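Local coordinates for DNA repair protein RAD7 (Saccharomyces cerevisiae, PDB 5ZB2), which acts in the global genome repair complex, which removes damage from nontranscribing DNA by nucleotide excision repair, and binds ELC1, at residues S192-A197 and E219-D224; V204-H209 and I234-R239; E225-L230 and D251-N256; V242-I247 and V270-E275. All coordinates share one frame; numbering follows the deposited sequence.

Contact 1: residues S192-A197 and E219-D224; sequences SISNYA and EEDVND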
loop_
_atom_site.group_PDB
_atom_site.type_symbol
_atom_site.label_atom_id
_atom_site.label_comp_id
_atom_site.label_asym_id
_atom_site.label_seq_id
_atom_site.Cartn_x
_atom_site.Cartn_y
_atom_site.Cartn_z
ATOM N N SER A 192 15.068 -20.785 17.470
ATOM C CA SER A 192 14.095 -21.022 18.528
ATOM C C SER A 192 13.397 -22.371 18.407
ATOM O O SER A 192 12.534 -22.683 19.232
ATOM C CB SER A 192 13.043 -19.906 18.530
ATOM O OG SER A 192 13.619 -18.651 18.860
ATOM N N ILE A 193 13.742 -23.170 17.409
ATOM C CA ILE A 193 13.088 -24.449 17.174
ATOM C C ILE A 193 13.840 -25.532 17.933
ATOM O O ILE A 193 15.066 -25.649 17.818
ATOM C CB ILE A 193 13.029 -24.767 15.669
ATOM C CG1 ILE A 193 12.127 -23.764 14.935
ATOM C CG2 ILE A 193 12.554 -26.199 15.424
ATOM C CD1 ILE A 193 10.665 -23.762 15.372
ATOM N N SER A 194 13.104 -26.320 18.716
ATOM C CA SER A 194 13.670 -27.484 19.389
ATOM C C SER A 194 12.805 -28.732 19.299
ATOM O O SER A 194 13.320 -29.824 19.557
ATOM C CB SER A 194 13.922 -27.178 20.871
ATOM O OG SER A 194 12.696 -27.112 21.573
ATOM N N ASN A 195 11.530 -28.619 18.935
ATOM C CA ASN A 195 10.605 -29.754 18.938
ATOM C C ASN A 195 10.594 -30.495 17.603
ATOM O O ASN A 195 9.539 -30.758 17.021
ATOM C CB ASN A 195 9.204 -29.275 19.302
ATOM C CG ASN A 195 9.117 -28.761 20.722
ATOM O OD1 ASN A 195 10.133 -28.609 21.403
ATOM N ND2 ASN A 195 7.899 -28.487 21.179
ATOM N N TYR A 196 11.782 -30.856 17.113
ATOM C CA TYR A 196 11.867 -31.669 15.906
ATOM C C TYR A 196 11.216 -33.032 16.094
ATOM O O TYR A 196 10.870 -33.689 15.105
ATOM C CB TYR A 196 13.329 -31.838 15.491
ATOM C CG TYR A 196 14.004 -30.539 15.110
ATOM C CD1 TYR A 196 13.900 -30.030 13.822
ATOM C CD2 TYR A 196 14.750 -29.827 16.038
ATOM C CE1 TYR A 196 14.522 -28.840 13.469
ATOM C CE2 TYR A 196 15.372 -28.638 15.698
ATOM C CZ TYR A 196 15.256 -28.150 14.411
ATOM O OH TYR A 196 15.878 -26.967 14.081
ATOM N N ALA A 197 11.030 -33.459 17.344
ATOM C CA ALA A 197 10.422 -34.751 17.632
ATOM C C ALA A 197 8.958 -34.823 17.215
ATOM O O ALA A 197 8.406 -35.924 17.140
ATOM C CB ALA A 197 10.550 -35.055 19.124
ATOM N N GLU A 219 22.061 -29.094 18.920
ATOM C CA GLU A 219 22.233 -30.185 17.968
ATOM C C GLU A 219 21.605 -31.482 18.465
ATOM O O GLU A 219 21.191 -32.319 17.654
ATOM C CB GLU A 219 23.722 -30.383 17.676
ATOM C CG GLU A 219 24.383 -29.210 16.925
ATOM C CD GLU A 219 24.549 -27.958 17.764
ATOM O OE1 GLU A 219 24.506 -26.851 17.186
ATOM O OE2 GLU A 219 24.730 -28.080 18.994
ATOM N N GLU A 220 21.522 -31.674 19.783
ATOM C CA GLU A 220 20.916 -32.891 20.311
ATOM C C GLU A 220 19.414 -32.958 20.055
ATOM O O GLU A 220 18.828 -34.032 20.217
ATOM C CB GLU A 220 21.196 -33.026 21.814
ATOM C CG GLU A 220 20.545 -31.977 22.712
ATOM C CD GLU A 220 21.287 -30.652 22.720
ATOM O OE1 GLU A 220 22.275 -30.512 21.968
ATOM O OE2 GLU A 220 20.878 -29.749 23.481
ATOM N N ASP A 221 18.783 -31.851 19.655
ATOM C CA ASP A 221 17.361 -31.856 19.329
ATOM C C ASP A 221 17.057 -32.546 18.003
ATOM O O ASP A 221 15.883 -32.807 17.716
ATOM C CB ASP A 221 16.827 -30.419 19.296
ATOM C CG ASP A 221 16.845 -29.754 20.666
ATOM O OD1 ASP A 221 16.843 -30.475 21.686
ATOM O OD2 ASP A 221 16.856 -28.508 20.721
ATOM N N VAL A 222 18.068 -32.834 17.193
ATOM C CA VAL A 222 17.914 -33.623 15.969
ATOM C C VAL A 222 18.785 -34.861 16.149
ATOM O O VAL A 222 19.949 -34.883 15.739
ATOM C CB VAL A 222 18.310 -32.837 14.715
ATOM C CG1 VAL A 222 18.236 -33.725 13.470
ATOM C CG2 VAL A 222 17.428 -31.602 14.553
ATOM N N ASN A 223 18.235 -35.902 16.771
ATOM C CA ASN A 223 19.003 -37.086 17.128
ATOM C C ASN A 223 18.595 -38.271 16.261
ATOM O O ASN A 223 17.620 -38.219 15.507
ATOM C CB ASN A 223 18.830 -37.418 18.618
ATOM C CG ASN A 223 17.380 -37.601 19.018
ATOM O OD1 ASN A 223 16.554 -38.062 18.232
ATOM N ND2 ASN A 223 17.064 -37.241 20.251
ATOM N N ASP A 224 19.374 -39.351 16.380
ATOM C CA ASP A 224 19.138 -40.547 15.579
ATOM C C ASP A 224 17.699 -41.021 15.707
ATOM O O ASP A 224 17.042 -41.330 14.706
ATOM C CB ASP A 224 20.099 -41.659 16.004
ATOM C CG ASP A 224 21.542 -41.320 15.725
ATOM O OD1 ASP A 224 21.836 -40.837 14.612
ATOM O OD2 ASP A 224 22.385 -41.541 16.619
HETATM O O HOH W 1 17.524 -26.662 18.901
HETATM O O HOH W 2 13.516 -32.771 19.320
#

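Contact 2: residues V204-H209 and I234-R239; sequences VNDEFH and IGRTLR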
loop_
_atom_site.group_PDB
_atom_site.type_symbol
_atom_site.label_atom_id
_atom_site.label_comp_id
_atom_site.label_asym_id
_atom_site.label_seq_id
_atom_site.Cartn_x
_atom_site.Cartn_y
_atom_site.Cartn_z
ATOM N N VAL A 204 2.354 -37.293 7.736
ATOM C CA VAL A 204 1.778 -38.596 7.420
ATOM C C VAL A 204 1.360 -38.719 5.964
ATOM O O VAL A 204 0.929 -39.804 5.551
ATOM C CB VAL A 204 0.586 -38.914 8.344
ATOM C CG1 VAL A 204 1.032 -38.906 9.802
ATOM C CG2 VAL A 204 -0.550 -37.926 8.120
ATOM N N ASN A 205 1.477 -37.657 5.170
ATOM C CA ASN A 205 1.072 -37.740 3.773
ATOM C C ASN A 205 1.857 -38.836 3.065
ATOM O O ASN A 205 3.092 -38.845 3.081
ATOM C CB ASN A 205 1.288 -36.402 3.072
ATOM C CG ASN A 205 0.541 -36.310 1.753
ATOM O OD1 ASN A 205 0.961 -36.884 0.746
ATOM N ND2 ASN A 205 -0.568 -35.576 1.751
ATOM N N ASP A 206 1.132 -39.763 2.440
ATOM C CA ASP A 206 1.745 -40.910 1.781
ATOM C C ASP A 206 2.545 -40.538 0.538
ATOM O O ASP A 206 3.110 -41.438 -0.092
ATOM C CB ASP A 206 0.662 -41.926 1.413
ATOM C CG ASP A 206 -0.062 -42.474 2.630
ATOM O OD1 ASP A 206 0.606 -42.758 3.647
ATOM O OD2 ASP A 206 -1.303 -42.614 2.574
ATOM N N GLU A 207 2.616 -39.255 0.168
ATOM C CA GLU A 207 3.402 -38.816 -0.981
ATOM C C GLU A 207 4.551 -37.893 -0.581
ATOM O O GLU A 207 5.127 -37.223 -1.444
ATOM C CB GLU A 207 2.501 -38.115 -2.001
ATOM C CG GLU A 207 1.497 -39.025 -2.680
ATOM C CD GLU A 207 0.489 -38.254 -3.510
ATOM O OE1 GLU A 207 0.057 -37.170 -3.063
ATOM O OE2 GLU A 207 0.138 -38.726 -4.611
ATOM N N PHE A 208 4.898 -37.843 0.706
ATOM C CA PHE A 208 5.945 -36.936 1.163
ATOM C C PHE A 208 7.248 -37.239 0.436
ATOM O O PHE A 208 7.653 -38.400 0.327
ATOM C CB PHE A 208 6.138 -37.060 2.677
ATOM C CG PHE A 208 6.890 -35.911 3.283
ATOM C CD1 PHE A 208 8.274 -35.895 3.291
ATOM C CD2 PHE A 208 6.208 -34.837 3.833
ATOM C CE1 PHE A 208 8.966 -34.827 3.842
ATOM C CE2 PHE A 208 6.892 -33.772 4.383
ATOM C CZ PHE A 208 8.274 -33.765 4.387
ATOM N N HIS A 209 7.914 -36.191 -0.059
ATOM C CA HIS A 209 9.086 -36.405 -0.899
ATOM C C HIS A 209 10.289 -35.516 -0.608
ATOM O O HIS A 209 11.369 -35.820 -1.127
ATOM C CB HIS A 209 8.705 -36.242 -2.380
ATOM C CG HIS A 209 8.092 -34.916 -2.716
ATOM N ND1 HIS A 209 8.829 -33.755 -2.808
ATOM C CD2 HIS A 209 6.814 -34.573 -3.005
ATOM C CE1 HIS A 209 8.031 -32.753 -3.129
ATOM N NE2 HIS A 209 6.803 -33.221 -3.253
ATOM N N ILE A 234 8.380 -41.554 5.924
ATOM C CA ILE A 234 8.484 -40.933 4.606
ATOM C C ILE A 234 9.489 -41.619 3.695
ATOM O O ILE A 234 9.537 -41.286 2.500
ATOM C CB ILE A 234 8.831 -39.431 4.718
ATOM C CG1 ILE A 234 10.247 -39.239 5.276
ATOM C CG2 ILE A 234 7.811 -38.717 5.599
ATOM C CD1 ILE A 234 10.733 -37.793 5.259
ATOM N N GLY A 235 10.295 -42.553 4.207
ATOM C CA GLY A 235 11.385 -43.100 3.412
ATOM C C GLY A 235 10.948 -43.648 2.067
ATOM O O GLY A 235 11.715 -43.617 1.098
ATOM N N ARG A 236 9.711 -44.137 1.980
ATOM C CA ARG A 236 9.264 -44.832 0.776
ATOM C C ARG A 236 9.222 -43.903 -0.434
ATOM O O ARG A 236 9.617 -44.297 -1.537
ATOM C CB ARG A 236 7.892 -45.455 1.035
ATOM C CG ARG A 236 7.243 -46.124 -0.170
ATOM C CD ARG A 236 5.917 -46.762 0.222
ATOM N NE ARG A 236 5.116 -45.874 1.066
ATOM C CZ ARG A 236 4.218 -45.001 0.615
ATOM N NH1 ARG A 236 3.977 -44.884 -0.684
ATOM N NH2 ARG A 236 3.554 -44.240 1.473
ATOM N N THR A 237 8.746 -42.668 -0.254
ATOM C CA THR A 237 8.559 -41.734 -1.361
ATOM C C THR A 237 9.559 -40.581 -1.338
ATOM O O THR A 237 9.387 -39.607 -2.080
ATOM C CB THR A 237 7.133 -41.177 -1.346
ATOM O OG1 THR A 237 6.838 -40.651 -0.047
ATOM C CG2 THR A 237 6.124 -42.267 -1.684
ATOM N N LEU A 238 10.602 -40.674 -0.523
ATOM C CA LEU A 238 11.524 -39.562 -0.335
ATOM C C LEU A 238 12.370 -39.348 -1.586
ATOM O O LEU A 238 13.081 -40.258 -2.026
ATOM C CB LEU A 238 12.409 -39.841 0.876
ATOM C CG LEU A 238 13.198 -38.686 1.483
ATOM C CD1 LEU A 238 12.291 -37.516 1.841
ATOM C CD2 LEU A 238 13.931 -39.183 2.718
ATOM N N ARG A 239 12.300 -38.142 -2.157
ATOM C CA ARG A 239 13.138 -37.768 -3.290
ATOM C C ARG A 239 14.209 -36.743 -2.941
ATOM O O ARG A 239 15.152 -36.566 -3.722
ATOM C CB ARG A 239 12.274 -37.219 -4.437
ATOM C CG ARG A 239 11.157 -38.159 -4.881
ATOM C CD ARG A 239 10.565 -37.741 -6.223
ATOM N NE ARG A 239 10.077 -36.362 -6.217
ATOM C CZ ARG A 239 8.811 -35.997 -6.031
ATOM N NH1 ARG A 239 7.863 -36.902 -5.833
ATOM N NH2 ARG A 239 8.488 -34.709 -6.048
#

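Contact 3: residues E225-L230 and D251-N256; sequences EIIINL and DSMIIN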
loop_
_atom_site.group_PDB
_atom_site.type_symbol
_atom_site.label_atom_id
_atom_site.label_comp_id
_atom_site.label_asym_id
_atom_site.label_seq_id
_atom_site.Cartn_x
_atom_site.Cartn_y
_atom_site.Cartn_z
ATOM N N GLU A 225 17.193 -41.086 16.941
ATOM C CA GLU A 225 15.859 -41.632 17.173
ATOM C C GLU A 225 14.802 -40.883 16.370
ATOM O O GLU A 225 13.904 -41.500 15.784
ATOM C CB GLU A 225 15.532 -41.586 18.667
ATOM C CG GLU A 225 14.330 -42.428 19.067
ATOM C CD GLU A 225 14.045 -42.379 20.558
ATOM O OE1 GLU A 225 12.858 -42.264 20.932
ATOM O OE2 GLU A 225 15.006 -42.454 21.355
ATOM N N ILE A 226 14.891 -39.552 16.329
ATOM C CA ILE A 226 13.891 -38.762 15.615
ATOM C C ILE A 226 13.976 -39.016 14.114
ATOM O O ILE A 226 12.951 -39.165 13.438
ATOM C CB ILE A 226 14.058 -37.267 15.949
ATOM C CG1 ILE A 226 13.711 -37.020 17.421
ATOM C CG2 ILE A 226 13.185 -36.404 15.038
ATOM C CD1 ILE A 226 14.029 -35.627 17.916
ATOM N N ILE A 227 15.192 -39.061 13.566
ATOM C CA ILE A 227 15.339 -39.228 12.124
ATOM C C ILE A 227 14.942 -40.636 11.698
ATOM O O ILE A 227 14.393 -40.826 10.605
ATOM C CB ILE A 227 16.780 -38.899 11.695
ATOM C CG1 ILE A 227 17.119 -37.444 12.039
ATOM C CG2 ILE A 227 16.982 -39.177 10.202
ATOM C CD1 ILE A 227 16.185 -36.404 11.420
ATOM N N ILE A 228 15.212 -41.639 12.535
ATOM C CA ILE A 228 14.795 -43.002 12.214
ATOM C C ILE A 228 13.276 -43.084 12.154
ATOM O O ILE A 228 12.704 -43.582 11.178
ATOM C CB ILE A 228 15.378 -43.997 13.232
ATOM C CG1 ILE A 228 16.898 -44.064 13.075
ATOM C CG2 ILE A 228 14.759 -45.391 13.052
ATOM C CD1 ILE A 228 17.605 -44.745 14.226
ATOM N N ASN A 229 12.602 -42.591 13.194
ATOM C CA ASN A 229 11.141 -42.609 13.201
ATOM C C ASN A 229 10.579 -41.850 12.007
ATOM O O ASN A 229 9.599 -42.282 11.390
ATOM C CB ASN A 229 10.617 -42.022 14.512
ATOM C CG ASN A 229 10.925 -42.909 15.705
ATOM O OD1 ASN A 229 11.280 -44.074 15.543
ATOM N ND2 ASN A 229 10.787 -42.364 16.907
ATOM N N LEU A 230 11.197 -40.721 11.655
ATOM C CA LEU A 230 10.737 -39.965 10.495
ATOM C C LEU A 230 10.931 -40.762 9.210
ATOM O O LEU A 230 10.042 -40.798 8.351
ATOM C CB LEU A 230 11.477 -38.631 10.426
ATOM C CG LEU A 230 10.916 -37.554 9.501
ATOM C CD1 LEU A 230 9.479 -37.207 9.858
ATOM C CD2 LEU A 230 11.799 -36.321 9.586
ATOM N N ASP A 251 26.108 -43.323 12.881
ATOM C CA ASP A 251 25.843 -44.453 11.996
ATOM C C ASP A 251 24.497 -45.101 12.297
ATOM O O ASP A 251 23.902 -45.732 11.413
ATOM C CB ASP A 251 26.962 -45.490 12.119
ATOM C CG ASP A 251 28.231 -45.075 11.392
ATOM O OD1 ASP A 251 28.203 -44.060 10.655
ATOM O OD2 ASP A 251 29.256 -45.779 11.547
ATOM N N SER A 252 24.003 -44.958 13.528
ATOM C CA SER A 252 22.704 -45.524 13.879
ATOM C C SER A 252 21.623 -45.038 12.924
ATOM O O SER A 252 20.785 -45.819 12.459
ATOM C CB SER A 252 22.352 -45.163 15.322
ATOM O OG SER A 252 21.034 -45.571 15.626
ATOM N N MET A 253 21.626 -43.738 12.620
ATOM C CA MET A 253 20.684 -43.207 11.639
ATOM C C MET A 253 20.871 -43.884 10.289
ATOM O O MET A 253 19.897 -44.124 9.564
ATOM C CB MET A 253 20.861 -41.693 11.509
ATOM C CG MET A 253 19.848 -41.017 10.604
ATOM S SD MET A 253 20.315 -40.983 8.859
ATOM C CE MET A 253 21.601 -39.731 8.874
ATOM N N ILE A 254 22.117 -44.210 9.942
ATOM C CA ILE A 254 22.400 -44.823 8.647
ATOM C C ILE A 254 21.949 -46.279 8.642
ATOM O O ILE A 254 21.322 -46.748 7.686
ATOM C CB ILE A 254 23.899 -44.711 8.314
ATOM C CG1 ILE A 254 24.373 -43.251 8.357
ATOM C CG2 ILE A 254 24.191 -45.352 6.954
ATOM C CD1 ILE A 254 23.746 -42.352 7.313
ATOM N N ILE A 255 22.276 -47.016 9.703
ATOM C CA ILE A 255 22.002 -48.448 9.739
ATOM C C ILE A 255 20.530 -48.707 10.031
ATOM O O ILE A 255 19.881 -49.512 9.354
ATOM C CB ILE A 255 22.912 -49.131 10.779
ATOM C CG1 ILE A 255 24.389 -48.867 10.460
ATOM C CG2 ILE A 255 22.634 -50.633 10.844
ATOM C CD1 ILE A 255 24.827 -49.316 9.079
ATOM N N ASN A 256 19.982 -48.036 11.041
ATOM C CA ASN A 256 18.626 -48.305 11.499
ATOM C C ASN A 256 17.576 -47.421 10.840
ATOM O O ASN A 256 16.380 -47.690 11.005
ATOM C CB ASN A 256 18.553 -48.134 13.018
ATOM C CG ASN A 256 19.581 -48.982 13.745
ATOM O OD1 ASN A 256 20.423 -48.469 14.484
ATOM N ND2 ASN A 256 19.519 -50.289 13.533
#

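Contact 4: residues V242-I247 and V270-E275; sequences VLNGCI and VLSLEE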
loop_
_atom_site.group_PDB
_atom_site.type_symbol
_atom_site.label_atom_id
_atom_site.label_comp_id
_atom_site.label_asym_id
_atom_site.label_seq_id
_atom_site.Cartn_x
_atom_site.Cartn_y
_atom_site.Cartn_z
ATOM N N VAL A 242 17.897 -33.641 3.032
ATOM C CA VAL A 242 18.952 -32.683 3.347
ATOM C C VAL A 242 19.036 -32.557 4.862
ATOM O O VAL A 242 18.091 -32.083 5.503
ATOM C CB VAL A 242 18.696 -31.311 2.697
ATOM C CG1 VAL A 242 19.711 -30.267 3.185
ATOM C CG2 VAL A 242 18.758 -31.421 1.175
ATOM N N LEU A 243 20.163 -32.984 5.433
ATOM C CA LEU A 243 20.425 -32.880 6.870
ATOM C C LEU A 243 21.831 -32.305 7.028
ATOM O O LEU A 243 22.814 -33.052 7.037
ATOM C CB LEU A 243 20.293 -34.231 7.561
ATOM C CG LEU A 243 18.944 -34.944 7.450
ATOM C CD1 LEU A 243 19.056 -36.380 7.957
ATOM C CD2 LEU A 243 17.871 -34.180 8.217
ATOM N N ASN A 244 21.924 -30.984 7.158
ATOM C CA ASN A 244 23.203 -30.294 7.267
ATOM C C ASN A 244 23.379 -29.734 8.672
ATOM O O ASN A 244 22.449 -29.164 9.248
ATOM C CB ASN A 244 23.307 -29.164 6.241
ATOM C CG ASN A 244 23.095 -29.642 4.814
ATOM O OD1 ASN A 244 23.320 -30.811 4.493
ATOM N ND2 ASN A 244 22.658 -28.735 3.947
ATOM N N GLY A 245 24.582 -29.898 9.219
ATOM C CA GLY A 245 24.874 -29.392 10.543
ATOM C C GLY A 245 24.256 -30.167 11.683
ATOM O O GLY A 245 24.337 -29.717 12.830
ATOM N N CYS A 246 23.639 -31.316 11.412
ATOM C CA CYS A 246 23.036 -32.141 12.460
ATOM C C CYS A 246 24.102 -33.084 13.022
ATOM O O CYS A 246 24.074 -34.303 12.838
ATOM C CB CYS A 246 21.838 -32.906 11.910
ATOM S SG CYS A 246 20.516 -31.873 11.227
ATOM N N ILE A 247 25.061 -32.476 13.694
ATOM C CA ILE A 247 26.230 -33.137 14.218
ATOM C C ILE A 247 26.015 -34.234 15.226
ATOM O O ILE A 247 26.886 -34.994 15.507
ATOM C CB ILE A 247 27.275 -32.120 14.720
ATOM C CG1 ILE A 247 26.884 -31.515 16.057
ATOM C CG2 ILE A 247 27.481 -31.039 13.692
ATOM C CD1 ILE A 247 27.998 -30.826 16.783
ATOM N N VAL A 270 18.120 -35.868 -4.612
ATOM C CA VAL A 270 18.990 -34.936 -3.904
ATOM C C VAL A 270 19.286 -35.513 -2.527
ATOM O O VAL A 270 18.366 -35.903 -1.802
ATOM C CB VAL A 270 18.346 -33.543 -3.776
ATOM C CG1 VAL A 270 19.245 -32.603 -2.969
ATOM C CG2 VAL A 270 18.048 -32.964 -5.151
ATOM N N LEU A 271 20.565 -35.550 -2.160
ATOM C CA LEU A 271 20.987 -36.085 -0.871
ATOM C C LEU A 271 22.123 -35.230 -0.338
ATOM O O LEU A 271 23.140 -35.059 -1.016
ATOM C CB LEU A 271 21.434 -37.547 -0.991
ATOM C CG LEU A 271 21.955 -38.153 0.316
ATOM C CD1 LEU A 271 20.821 -38.293 1.326
ATOM C CD2 LEU A 271 22.636 -39.492 0.073
ATOM N N SER A 272 21.964 -34.715 0.880
ATOM C CA SER A 272 22.993 -33.890 1.500
ATOM C C SER A 272 23.085 -34.202 2.986
ATOM O O SER A 272 22.076 -34.155 3.696
ATOM C CB SER A 272 22.699 -32.398 1.295
ATOM O OG SER A 272 23.620 -31.593 2.017
ATOM N N LEU A 273 24.302 -34.483 3.457
ATOM C CA LEU A 273 24.544 -34.838 4.853
ATOM C C LEU A 273 25.768 -34.080 5.372
ATOM O O LEU A 273 26.714 -34.650 5.900
ATOM C CB LEU A 273 24.742 -36.345 5.005
ATOM C CG LEU A 273 23.637 -37.262 4.481
ATOM C CD1 LEU A 273 24.071 -38.715 4.596
ATOM C CD2 LEU A 273 22.345 -37.029 5.242
ATOM N N GLU A 274 25.749 -32.759 5.246
ATOM C CA GLU A 274 26.941 -31.965 5.502
ATOM C C GLU A 274 27.226 -31.842 6.998
ATOM O O GLU A 274 26.309 -31.768 7.818
ATOM C CB GLU A 274 26.781 -30.584 4.870
ATOM C CG GLU A 274 26.529 -30.639 3.367
ATOM C CD GLU A 274 26.485 -29.261 2.726
ATOM O OE1 GLU A 274 26.572 -28.255 3.462
ATOM O OE2 GLU A 274 26.366 -29.187 1.487
ATOM N N GLU A 275 28.518 -31.843 7.342
ATOM C CA GLU A 275 29.025 -31.597 8.694
ATOM C C GLU A 275 28.713 -32.723 9.679
ATOM O O GLU A 275 28.707 -32.496 10.891
ATOM C CB GLU A 275 28.500 -30.266 9.254
ATOM C CG GLU A 275 29.145 -29.037 8.620
ATOM C CD GLU A 275 28.679 -27.737 9.247
ATOM O OE1 GLU A 275 28.063 -27.776 10.335
ATOM O OE2 GLU A 275 28.929 -26.673 8.650
HETATM O O HOH W 3 24.250 -33.267 9.279
HETATM O O HOH W 4 22.772 -28.599 0.750
#

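Contact 1: residues S192-A197 and E219-D224
On the loops that lead from strand to helix in the leucine-rich repeat solenoid, Tyr196 meets Val222 in a CH-pi contact. The methyl CG2 of Val222 sits over the middle of the Tyr196 ring, 3.6 Å from its centroid and 14° off the ring normal. Ile193 CG2 covers the opposite face nearer the rim, and the broad, flat ring of a tyrosine suits this narrow place between two branched aliphatic side chains. With CG1 of Val222 anti to the backbone N (chi1 176°), CG2 is the branch that faces the tyrosine. Replacing Tyr196 by an alanine would probably open a gap between the two methyls it separates and take away the surface on which Val222 rests. Beside this apolar core, Asp221 lies along the backbone of Ser194, its OD2 3.2 Å from Ser194 CB. Direct bonds give way here to water: one molecule lies 2.7 Å from Asp221 OD2 and also near Ile193 O. A second donates to Ser194 O and, at 2.9 Å, to Asp221 O, and accepts weakly from Ala197 N. Asp168 OD1 accepts hydrogen bonds from the backbone N of Ser194 and of Asn195. Asn223, with OD1 bonded to Ile226 N, is the N-cap of helix 224-234. An apolar core flanked by polar, water-bridged backbone, with a capped helix following, joins consecutive strand-to-helix loops of a leucine-rich repeat domain.

Contact 2: residues V204-H209 and I234-R239
Phe208 and His209 of one helix-to-strand loop pack on Ile234, Thr237 and Arg239 of the next, on the turns that return the leucine-rich repeat chain to its strands. The first segment makes a type I beta turn from Asn205 to Phe208, stiffened by an Asx turn in which Asn205 OD1 accepts from Glu207 N at 2.9 Å. Asp206 follows, its backbone O taking a weak bond of 3.2 Å from Arg236 NH2. Its carboxylate adds a long salt bridge to the same group, OD1 to NH2 4.0 Å, a loose attachment that suits an exposed position. Phe208 turns inward, with CG anti to the backbone N (chi1 -163°), and Ile234 lays CG2 and CD1 obliquely against CD1 of the ring, 3.7 Å from either methyl. Leu185 also touches this buried phenyl. The O of Phe208 accepts from Thr237 OG1; the modelled separation is very short, and its exact length is doubtful. At His209 the imidazole carries the guanidinium of Arg239 flat on one face, centres 3.9 Å apart and planes at 20°, with NH2 above the ring centre. With an alanine here, the guanidinium would probably lose this flat support and be left to its hydrogen bonds. A bound glycerol takes a hydrogen bond from Arg239 NE. The backbones close the contact at Arg239 N, which meets a lone pair of His209 O in the carbonyl plane at 2.7 Å.

Contact 3: residues E225-L230 and D251-N256
Ile228 reaches across from helix 225-230 and sets its long branch against the backbone and side chains of helix 251-256, while Ile227, one residue back, crosses Met253 obliquely on the inner side. The two helical segments run nearly alongside, 9.1 Å apart at closest approach and 19° from parallel. CD1, the tip of Ile228, comes between Ser252 and Asn256, 3.8 Å from Ser252 OG and 3.7 Å from Asn256 CB. The other branch, CG2, turns to the helix backbone, 3.5 Å from Asn256 O. Between these ends CG1 lies over Met253 CA, so the whole isoleucine fits against one turn of the neighbour; a branched, apolar side chain suits this partly exposed seam. Met253 answers from the inner side. Its CG, anti to the backbone N (chi1 -175°), meets CG2 of Ile227 at 3.4 Å, and the bend at chi2 (-87°) brings SD to 4.0 Å from Ile227 CG2. An unbranched methionine can bend to bring both atoms to the methyl that Ile227, branched at CB, holds close to its helix. Beyond the seam, Ile227 also packs on Val222 and Leu249, and the N-terminal turn of the first helix adds Asp224 against Ser252 and Met253. The helices are joined by apolar side-chain packing, with Ser252 and Asn256 on the more exposed side. Near-parallel neighbouring helices of this kind form the outer, helical layer of a curved leucine-rich repeat solenoid.

Contact 4: residues V242-I247 and V270-E275
Neighbouring parallel strands of the leucine-rich repeat sheet meet where Val242 pairs with Ser272. Leu243 N bonds to Ser272 O at 2.8 Å, almost straight at 176°. Past the end of the pairing, Gly245 N reaches Glu274 O at 2.9 Å, approaching from above the carbonyl plane; with its positive phi of 74°, Gly245 is well suited to this bend. Asn244 ties the two chains together: its OD1 accepts from Ser272 OG, 2.6 Å away on a lone pair, and from Glu274 N at 3.2 Å. Two donors thus grip one amide oxygen. With CG anti to the carbonyl carbon (chi1 -56°), the Asn244 amide swings toward the neighbouring strand, where its plane stacks on the carboxylate of Glu274. That carboxylate has its main partner in Arg302, by a salt bridge, with Ser300 at its other oxygen. A water bonded to Leu243 O, Cys246 N and Glu274 O fills in where the strands part. Leucines suit the buried positions, Leu243 CB lying 4.2 Å from Leu273 CD2. Strand 210-214 bonds to the far side of strand 240-244, helix 251-261 connects 240-244 to 270-272, and Leu243 packs on Leu249 in the loop before that helix.

The four contacts join successive turns of one solenoid at different levels. Contact 1 touches contact 4, where Val222 CG1 packs on Cys246 SG at 3.7 Å, and contact 3, where Asp221 O meets Ile226 CD1 at 3.4 Å. Contacts 3 and 4, centres about 14 Å apart, belong to the helical and strand layers and meet through Ile227 CG2 and Leu243 CD1. Contact 2 lies at the opposite end of the helices from contact 1, their centres about 21 Å apart and not touching; a probable hydrogen bond from Val270 N to Arg239 O connects it to contact 4. The bound polyethers lie among residues of the chain's N-terminal part, whereas a glycerol sits beside Arg239.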